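Local coordinates for histidine acid phosphatase (Bifidobacterium longum subsp. infantis, PDB 6RXF), which probably removes phosphate groups from inositol phosphates such as phytate, and from 2,3-bisphosphoglycerate, at residues E232-D237 and T428-Y433; Y13-Q18 and A352-D357; S90-A95 and I317-M322. The protein carries 1 engineered substitution. One frame throughout, in Å; residues are numbered along the deposited sequence.

Contact 1: residues E232-D237 and T428-Y433; sequences EKTIGD and TDVYTY. With ZN (zinc ion), chain Q.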
loop_
_atom_site.group_PDB
_atom_site.type_symbol
_atom_site.label_atom_id
_atom_site.label_comp_id
_atom_site.label_asym_id
_atom_site.label_seq_id
_atom_site.Cartn_x
_atom_site.Cartn_y
_atom_site.Cartn_z
ATOM N N GLU B 232 5.853 -4.305 20.610
ATOM C CA GLU B 232 5.826 -5.450 19.701
ATOM C C GLU B 232 6.113 -6.756 20.432
ATOM O O GLU B 232 5.592 -7.812 20.051
ATOM C CB GLU B 232 6.830 -5.244 18.563
ATOM C CG GLU B 232 6.314 -4.299 17.468
ATOM C CD GLU B 232 7.088 -4.401 16.169
ATOM O OE1 GLU B 232 6.520 -4.913 15.185
ATOM O OE2 GLU B 232 8.258 -3.966 16.134
ATOM N N LYS B 233 6.954 -6.710 21.466
ATOM C CA LYS B 233 7.137 -7.880 22.314
ATOM C C LYS B 233 5.838 -8.248 23.019
ATOM O O LYS B 233 5.480 -9.430 23.099
ATOM C CB LYS B 233 8.246 -7.609 23.329
ATOM C CG LYS B 233 8.773 -8.848 24.030
ATOM C CD LYS B 233 8.515 -8.801 25.530
ATOM C CE LYS B 233 9.253 -9.925 26.256
ATOM N NZ LYS B 233 8.892 -11.274 25.715
ATOM N N THR B 234 5.121 -7.246 23.539
ATOM C CA THR B 234 3.850 -7.502 24.214
ATOM C C THR B 234 2.833 -8.113 23.258
ATOM O O THR B 234 2.118 -9.057 23.617
ATOM C CB THR B 234 3.312 -6.201 24.813
ATOM O OG1 THR B 234 4.221 -5.720 25.808
ATOM C CG2 THR B 234 1.951 -6.414 25.449
ATOM N N ILE B 235 2.761 -7.592 22.032
ATOM C CA ILE B 235 1.831 -8.126 21.041
ATOM C C ILE B 235 2.273 -9.514 20.588
ATOM O O ILE B 235 1.443 -10.405 20.367
ATOM C CB ILE B 235 1.707 -7.142 19.864
ATOM C CG1 ILE B 235 1.044 -5.842 20.333
ATOM C CG2 ILE B 235 0.923 -7.760 18.721
ATOM C CD1 ILE B 235 1.190 -4.684 19.364
ATOM N N GLY B 236 3.585 -9.726 20.457
ATOM C CA GLY B 236 4.093 -11.027 20.059
ATOM C C GLY B 236 3.857 -12.121 21.079
ATOM O O GLY B 236 3.922 -13.305 20.728
ATOM N N ASP B 237 3.583 -11.757 22.332
ATOM C CA ASP B 237 3.287 -12.719 23.384
ATOM C C ASP B 237 1.804 -12.759 23.731
ATOM O O ASP B 237 1.434 -13.280 24.789
ATOM C CB ASP B 237 4.117 -12.410 24.631
ATOM C CG ASP B 237 5.593 -12.700 24.430
ATOM O OD1 ASP B 237 5.949 -13.294 23.390
ATOM O OD2 ASP B 237 6.401 -12.328 25.307
ATOM N N THR B 428 2.984 -1.813 27.352
ATOM C CA THR B 428 1.993 -2.784 27.800
ATOM C C THR B 428 0.561 -2.396 27.470
ATOM O O THR B 428 -0.259 -3.283 27.223
ATOM C CB THR B 428 2.112 -3.010 29.317
ATOM O OG1 THR B 428 2.246 -1.750 29.984
ATOM C CG2 THR B 428 3.319 -3.865 29.630
ATOM N N ASP B 429 0.235 -1.101 27.467
ATOM C CA ASP B 429 -1.073 -0.608 27.027
ATOM C C ASP B 429 -0.932 -0.240 25.554
ATOM O O ASP B 429 -0.620 0.898 25.202
ATOM C CB ASP B 429 -1.516 0.580 27.873
ATOM C CG ASP B 429 -2.912 1.064 27.521
ATOM O OD1 ASP B 429 -3.591 0.410 26.699
ATOM O OD2 ASP B 429 -3.336 2.101 28.070
ATOM N N VAL B 430 -1.173 -1.217 24.681
ATOM C CA VAL B 430 -0.742 -1.117 23.289
ATOM C C VAL B 430 -1.913 -0.933 22.331
ATOM O O VAL B 430 -3.078 -0.859 22.738
ATOM C CB VAL B 430 0.077 -2.357 22.888
ATOM C CG1 VAL B 430 1.247 -2.551 23.834
ATOM C CG2 VAL B 430 -0.817 -3.603 22.861
ATOM N N TYR B 431 -1.585 -0.863 21.044
ATOM C CA TYR B 431 -2.569 -0.724 19.985
ATOM C C TYR B 431 -3.394 -1.997 19.864
ATOM O O TYR B 431 -2.845 -3.099 19.786
ATOM C CB TYR B 431 -1.841 -0.416 18.677
ATOM C CG TYR B 431 -2.606 -0.671 17.399
ATOM C CD1 TYR B 431 -3.408 0.319 16.840
ATOM C CD2 TYR B 431 -2.493 -1.884 16.724
ATOM C CE1 TYR B 431 -4.098 0.102 15.658
ATOM C CE2 TYR B 431 -3.177 -2.110 15.540
ATOM C CZ TYR B 431 -3.980 -1.113 15.015
ATOM O OH TYR B 431 -4.667 -1.326 13.840
ATOM N N THR B 432 -4.719 -1.845 19.889
ATOM C CA THR B 432 -5.653 -2.943 19.670
ATOM C C THR B 432 -6.785 -2.448 18.784
ATOM O O THR B 432 -6.944 -1.245 18.553
ATOM C CB THR B 432 -6.246 -3.488 20.979
ATOM O OG1 THR B 432 -7.162 -2.527 21.519
ATOM C CG2 THR B 432 -5.167 -3.804 22.007
ATOM N N TYR B 433 -7.587 -3.390 18.290
ATOM C CA TYR B 433 -8.788 -3.006 17.557
ATOM C C TYR B 433 -9.816 -2.344 18.464
ATOM O O TYR B 433 -10.656 -1.577 17.980
ATOM C CB TYR B 433 -9.394 -4.225 16.857
ATOM C CG TYR B 433 -8.658 -4.622 15.594
ATOM C CD1 TYR B 433 -7.584 -3.869 15.131
ATOM C CD2 TYR B 433 -9.030 -5.750 14.870
ATOM C CE1 TYR B 433 -6.903 -4.215 13.983
ATOM C CE2 TYR B 433 -8.350 -6.109 13.716
ATOM C CZ TYR B 433 -7.288 -5.333 13.275
ATOM O OH TYR B 433 -6.606 -5.665 12.123
HETATM ZN ZN ZN Q . 9.124 -4.835 14.034
#
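T234 and I235 on the last turn of helix 226-236 face the irregular segment 428-433, with CA of T234 6.2 Å from CA of T428 and CA of I235 7.8 Å from CA of V430. No hydrogen bond joins the two segments. I235 CG1 lies 3.9 Å from V430 CG2, and the two side chains run past each other in opposite directions. I235 CD1 continues to the backbone O of Y431. T234 uses both of its branches. CG2 is anti to the backbone N (OG1 at chi1 -63°) and meets V430 CG1 at 4.2 Å. OG1 sits beside the backbone N and is 4.2 Å from T428 CA. This hydroxyl has two carbonyl partners, T427 O and G230 O, which must share its single proton. T427 O is the stronger, so the hydroxyl ties the helix to the residue just before the loop segment. I235 also packs on W351 and A355 of helix 342-361. E232, at the start of segment 232-237, turns away from the loop. Its OE2 binds a zinc ion at 2.4 Å. E356 and E360 of helix 342-361 bind the same ion. The contact thus packs a loop against a helix end, next to a zinc site whose carboxylates come from two helices.

Contact 2: residues Y13-Q18 and A352-D357; sequences YYSSKQ and ALDAED. With ZN (zinc ion), chain Q.
S15 and D354 meet hydroxyl to carboxylate. S15 OG is anti to its backbone N (chi1 -171°) and reaches across to the helix. It donates a hydrogen bond to D354 OD1. The modelled separation of S15 OG and D354 OD1 is 2.3 Å, which is very short, and at this resolution the exact length is doubtful. As modelled, the hydroxyl sits out of the carboxylate plane, a detail as doubtful as the length. The other oxygen of that group, D354 OD2, accepts a hydrogen bond from Y433 OH and a weak one from G440 N. The carboxylate is therefore held at both oxygens. L353 lies beside this bond, one residue back on the helix, with its CB 4.1 Å from S15 OG. One turn further on, D357 points toward S16. S16 OG and D357 OD2 stay 4.0 Å apart, so they lie close without bonding. K17 NZ is 6.5 Å from D357 OD2, an opposite charge nearby that could favour the carboxylate form only weakly. E356 serves another site: its OE2 binds zinc, although its CD is missing from the model. One polar link, S15 to D354, thus joins the N-terminal segment to helix 342-361. A buried, probably ionised D354 would be stabilised by two hydroxyls and, weakly, by a backbone N-H, which would hold its carboxylate in one orientation.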
loop_
_atom_site.group_PDB
_atom_site.type_symbol
_atom_site.label_atom_id
_atom_site.label_comp_id
_atom_site.label_asym_id
_atom_site.label_seq_id
_atom_site.Cartn_x
_atom_site.Cartn_y
_atom_site.Cartn_z
ATOM N N TYR B 13 -10.902 -10.296 6.712
ATOM C CA TYR B 13 -9.918 -9.453 7.386
ATOM C C TYR B 13 -8.612 -9.586 6.610
ATOM O O TYR B 13 -7.756 -10.414 6.926
ATOM C CB TYR B 13 -9.744 -9.871 8.854
ATOM C CG TYR B 13 -11.025 -9.873 9.658
ATOM C CD1 TYR B 13 -11.908 -10.947 9.598
ATOM C CD2 TYR B 13 -11.348 -8.801 10.482
ATOM C CE1 TYR B 13 -13.080 -10.951 10.331
ATOM C CE2 TYR B 13 -12.519 -8.792 11.215
ATOM C CZ TYR B 13 -13.378 -9.871 11.140
ATOM O OH TYR B 13 -14.539 -9.864 11.875
ATOM N N TYR B 14 -8.472 -8.764 5.572
ATOM C CA TYR B 14 -7.346 -8.833 4.653
ATOM C C TYR B 14 -6.199 -7.909 5.024
ATOM O O TYR B 14 -5.151 -7.970 4.370
ATOM C CB TYR B 14 -7.799 -8.482 3.234
ATOM C CG TYR B 14 -8.724 -9.485 2.598
ATOM C CD1 TYR B 14 -8.535 -10.848 2.773
ATOM C CD2 TYR B 14 -9.788 -9.067 1.815
ATOM C CE1 TYR B 14 -9.383 -11.763 2.185
ATOM C CE2 TYR B 14 -10.640 -9.973 1.227
ATOM C CZ TYR B 14 -10.434 -11.319 1.411
ATOM O OH TYR B 14 -11.285 -12.220 0.812
ATOM N N SER B 15 -6.378 -7.044 6.025
ATOM C CA SER B 15 -5.373 -6.051 6.393
ATOM C C SER B 15 -4.920 -5.251 5.173
ATOM O O SER B 15 -5.737 -4.917 4.311
ATOM C CB SER B 15 -4.177 -6.725 7.070
ATOM O OG SER B 15 -3.302 -5.756 7.618
ATOM N N SER B 16 -3.622 -4.954 5.082
ATOM C CA SER B 16 -3.105 -4.131 3.992
ATOM C C SER B 16 -3.059 -4.868 2.652
ATOM O O SER B 16 -2.646 -4.275 1.648
ATOM C CB SER B 16 -1.714 -3.598 4.349
ATOM O OG SER B 16 -0.756 -4.640 4.428
ATOM N N LYS B 17 -3.457 -6.133 2.603
ATOM C CA LYS B 17 -3.634 -6.829 1.338
ATOM C C LYS B 17 -5.044 -6.661 0.781
ATOM O O LYS B 17 -5.371 -7.279 -0.235
ATOM C CB LYS B 17 -3.304 -8.319 1.497
ATOM C CG LYS B 17 -1.873 -8.682 1.117
ATOM C CD LYS B 17 -0.863 -7.901 1.944
ATOM C CE LYS B 17 0.563 -8.167 1.495
ATOM N NZ LYS B 17 1.524 -7.311 2.247
ATOM N N GLN B 18 -5.876 -5.842 1.421
ATOM C CA GLN B 18 -7.248 -5.651 0.970
ATOM C C GLN B 18 -7.276 -5.204 -0.490
ATOM O O GLN B 18 -6.586 -4.239 -0.855
ATOM C CB GLN B 18 -7.957 -4.618 1.841
ATOM C CG GLN B 18 -9.226 -4.053 1.220
ATOM C CD GLN B 18 -10.394 -5.020 1.309
ATOM O OE1 GLN B 18 -10.661 -5.584 2.370
ATOM N NE2 GLN B 18 -11.099 -5.211 0.196
ATOM N N ALA B 352 -2.326 -8.649 14.395
ATOM C CA ALA B 352 -0.882 -8.790 14.545
ATOM C C ALA B 352 -0.126 -8.143 13.391
ATOM O O ALA B 352 0.943 -7.561 13.601
ATOM C CB ALA B 352 -0.513 -10.270 14.661
ATOM N N LEU B 353 -0.662 -8.230 12.171
ATOM C CA LEU B 353 -0.033 -7.559 11.036
ATOM C C LEU B 353 -0.202 -6.048 11.129
ATOM O O LEU B 353 0.764 -5.292 10.957
ATOM C CB LEU B 353 -0.627 -8.069 9.727
ATOM C CG LEU B 353 -0.239 -9.479 9.309
ATOM C CD1 LEU B 353 -0.693 -9.712 7.878
ATOM C CD2 LEU B 353 1.258 -9.674 9.452
ATOM N N ASP B 354 -1.431 -5.590 11.378
ATOM C CA ASP B 354 -1.685 -4.159 11.476
ATOM C C ASP B 354 -0.816 -3.519 12.552
ATOM O O ASP B 354 -0.331 -2.395 12.379
ATOM C CB ASP B 354 -3.173 -3.910 11.746
ATOM C CG ASP B 354 -4.037 -4.083 10.489
ATOM O OD1 ASP B 354 -3.461 -4.277 9.390
ATOM O OD2 ASP B 354 -5.286 -4.024 10.597
ATOM N N ALA B 355 -0.578 -4.236 13.655
ATOM C CA ALA B 355 0.158 -3.656 14.774
ATOM C C ALA B 355 1.581 -3.270 14.371
ATOM O O ALA B 355 2.020 -2.141 14.629
ATOM C CB ALA B 355 0.163 -4.623 15.955
ATOM N N GLU B 356 2.312 -4.193 13.734
ATOM C CA GLU B 356 3.680 -3.907 13.303
ATOM C C GLU B 356 3.727 -2.717 12.353
ATOM O O GLU B 356 4.586 -1.830 12.467
ATOM C CB GLU B 356 4.300 -5.138 12.630
ATOM C CG GLU B 356 5.616 -4.831 11.919
ATOM O OE1 GLU B 356 6.460 -6.986 12.397
ATOM O OE2 GLU B 356 7.867 -5.311 12.497
ATOM N N ASP B 357 2.822 -2.728 11.371
ATOM C CA ASP B 357 2.703 -1.610 10.447
ATOM C C ASP B 357 2.345 -0.319 11.178
ATOM O O ASP B 357 2.932 0.736 10.905
ATOM C CB ASP B 357 1.662 -1.938 9.376
ATOM C CG ASP B 357 2.264 -2.619 8.162
ATOM O OD1 ASP B 357 3.484 -2.471 7.948
ATOM O OD2 ASP B 357 1.518 -3.276 7.400
HETATM ZN ZN ZN Q . 9.124 -4.835 14.034
#

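Contact 3: residues S90-A95 and I317-M322; sequences SGITAA and IIAADM
M322 N is shared by two weak backbone hydrogen bonds, to I318 O at 2.8 Å and to A319 O at 3.0 Å. They tie M322 to the end of helix 305-321, just where the chain leaves helical geometry. From there the M322 side chain reaches across to helix 79-99. Its CG is anti to the carbonyl carbon, and the chain is extended as far as SD. It then bends at chi3 (74°), which carries the methyl group to A95. M322 CE rests 3.8 Å from A95 CB and also approaches the backbone C of A95. The sulfur touches I92, with M322 SD 4.0 Å from I92 CG1. The side chains of I92 and M322 cross at about a right angle. I92 holds CG1 anti to its backbone N (chi1 -167°) and extends toward the helix opposite. There, I92 CD1 ends 4.4 Å from I318 CG1 and at the same distance from A319 CB. No hydrogen bond passes between the two segments. The backbone carbonyls near the end of helix 305-321 have partners elsewhere: A320 O is bonded to Q107 NE2 and D321 O to T105 OG1. A95 also lies near a zinc site, since the side chains of E98 and H330, which bind one ion, are about 6 Å and about 4 Å from its own. The chemistry is apolar. A thioether, isoleucine branches and alanine methyls meet between helix 79-99 and the end of helix 305-321, so buried hydrophobic surface, not directional bonding, joins them here.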
loop_
_atom_site.group_PDB
_atom_site.type_symbol
_atom_site.label_atom_id
_atom_site.label_comp_id
_atom_site.label_asym_id
_atom_site.label_seq_id
_atom_site.Cartn_x
_atom_site.Cartn_y
_atom_site.Cartn_z
ATOM N N SER B 90 -0.742 -26.544 -3.887
ATOM C CA SER B 90 -0.317 -26.736 -5.272
ATOM C C SER B 90 -0.934 -25.696 -6.195
ATOM O O SER B 90 -0.267 -25.193 -7.109
ATOM C CB SER B 90 -0.687 -28.144 -5.742
ATOM O OG SER B 90 0.312 -29.078 -5.384
ATOM N N GLY B 91 -2.210 -25.365 -5.977
ATOM C CA GLY B 91 -2.862 -24.362 -6.804
ATOM C C GLY B 91 -2.178 -23.011 -6.738
ATOM O O GLY B 91 -1.769 -22.458 -7.762
ATOM N N ILE B 92 -2.025 -22.464 -5.528
ATOM C CA ILE B 92 -1.488 -21.111 -5.417
ATOM C C ILE B 92 -0.019 -21.077 -5.821
ATOM O O ILE B 92 0.466 -20.058 -6.326
ATOM C CB ILE B 92 -1.715 -20.539 -4.000
ATOM C CG1 ILE B 92 -1.456 -19.028 -3.995
ATOM C CG2 ILE B 92 -0.853 -21.244 -2.955
ATOM C CD1 ILE B 92 -1.946 -18.322 -2.754
ATOM N N THR B 93 0.699 -22.190 -5.650
ATOM C CA THR B 93 2.087 -22.261 -6.099
ATOM C C THR B 93 2.171 -22.259 -7.619
ATOM O O THR B 93 3.004 -21.559 -8.202
ATOM C CB THR B 93 2.758 -23.511 -5.530
ATOM O OG1 THR B 93 2.916 -23.364 -4.116
ATOM C CG2 THR B 93 4.122 -23.732 -6.173
ATOM N N ALA B 94 1.316 -23.046 -8.276
ATOM C CA ALA B 94 1.314 -23.076 -9.736
ATOM C C ALA B 94 0.970 -21.712 -10.310
ATOM O O ALA B 94 1.560 -21.282 -11.310
ATOM C CB ALA B 94 0.330 -24.129 -10.244
ATOM N N ALA B 95 0.020 -21.012 -9.690
ATOM C CA ALA B 95 -0.384 -19.708 -10.200
ATOM C C ALA B 95 0.762 -18.707 -10.105
ATOM O O ALA B 95 1.050 -17.982 -11.064
ATOM C CB ALA B 95 -1.619 -19.212 -9.447
ATOM N N ILE B 317 -4.733 -14.067 2.472
ATOM C CA ILE B 317 -4.930 -12.691 2.021
ATOM C C ILE B 317 -4.343 -12.483 0.625
ATOM O O ILE B 317 -4.912 -11.744 -0.186
ATOM C CB ILE B 317 -4.367 -11.683 3.045
ATOM C CG1 ILE B 317 -2.852 -11.801 3.173
ATOM C CG2 ILE B 317 -5.030 -11.870 4.412
ATOM C CD1 ILE B 317 -2.273 -10.833 4.167
ATOM N N ILE B 318 -3.219 -13.133 0.301
ATOM C CA ILE B 318 -2.695 -12.990 -1.055
ATOM C C ILE B 318 -3.601 -13.709 -2.052
ATOM O O ILE B 318 -3.750 -13.262 -3.197
ATOM C CB ILE B 318 -1.232 -13.472 -1.149
ATOM C CG1 ILE B 318 -0.917 -14.023 -2.531
ATOM C CG2 ILE B 318 -0.959 -14.579 -0.226
ATOM C CD1 ILE B 318 -0.547 -12.977 -3.465
ATOM N N ALA B 319 -4.243 -14.804 -1.635
ATOM C CA ALA B 319 -5.242 -15.443 -2.486
ATOM C C ALA B 319 -6.335 -14.459 -2.887
ATOM O O ALA B 319 -6.776 -14.448 -4.042
ATOM C CB ALA B 319 -5.847 -16.654 -1.775
ATOM N N ALA B 320 -6.778 -13.618 -1.948
ATOM C CA ALA B 320 -7.699 -12.538 -2.294
ATOM C C ALA B 320 -7.115 -11.644 -3.383
ATOM O O ALA B 320 -7.836 -11.191 -4.278
ATOM C CB ALA B 320 -8.034 -11.708 -1.055
ATOM N N ASP B 321 -5.811 -11.383 -3.325
ATOM C CA ASP B 321 -5.183 -10.557 -4.347
ATOM C C ASP B 321 -4.988 -11.303 -5.664
ATOM O O ASP B 321 -4.833 -10.663 -6.710
ATOM C CB ASP B 321 -3.841 -10.034 -3.833
ATOM C CG ASP B 321 -4.007 -9.031 -2.715
ATOM O OD1 ASP B 321 -5.141 -8.549 -2.533
ATOM O OD2 ASP B 321 -3.019 -8.734 -2.011
ATOM N N MET B 322 -4.994 -12.636 -5.645
ATOM C CA MET B 322 -4.765 -13.436 -6.841
ATOM C C MET B 322 -6.064 -13.929 -7.468
ATOM O O MET B 322 -6.072 -14.970 -8.131
ATOM C CB MET B 322 -3.855 -14.617 -6.517
ATOM C CG MET B 322 -2.463 -14.210 -6.077
ATOM S SD MET B 322 -1.295 -15.587 -6.030
ATOM C CE MET B 322 -1.005 -15.845 -7.784
#

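Along the chain the segments come in the order 13-18, 90-95, 232-237, 317-322, 352-357 and 428-433. Contact 3 is nested inside the loop closed by contact 2, while contact 1 alternates with both others. The centres of contacts 1 and 2 are 14 Å apart. Contact 2 lies on helix 342-361, contact 1 packs against it, and both supply ligands to one zinc ion. Contacts 2 and 3 are 18 Å apart between centres, and Y14 and K17 pack on helix 305-321, which precedes 342-361. Contacts 1 and 3 are 30 Å apart between centres and do not touch. Contact 2 is thus the middle member. The N-terminal segment bridges two successive helices, and distant parts of the chain meet in a largely helical region.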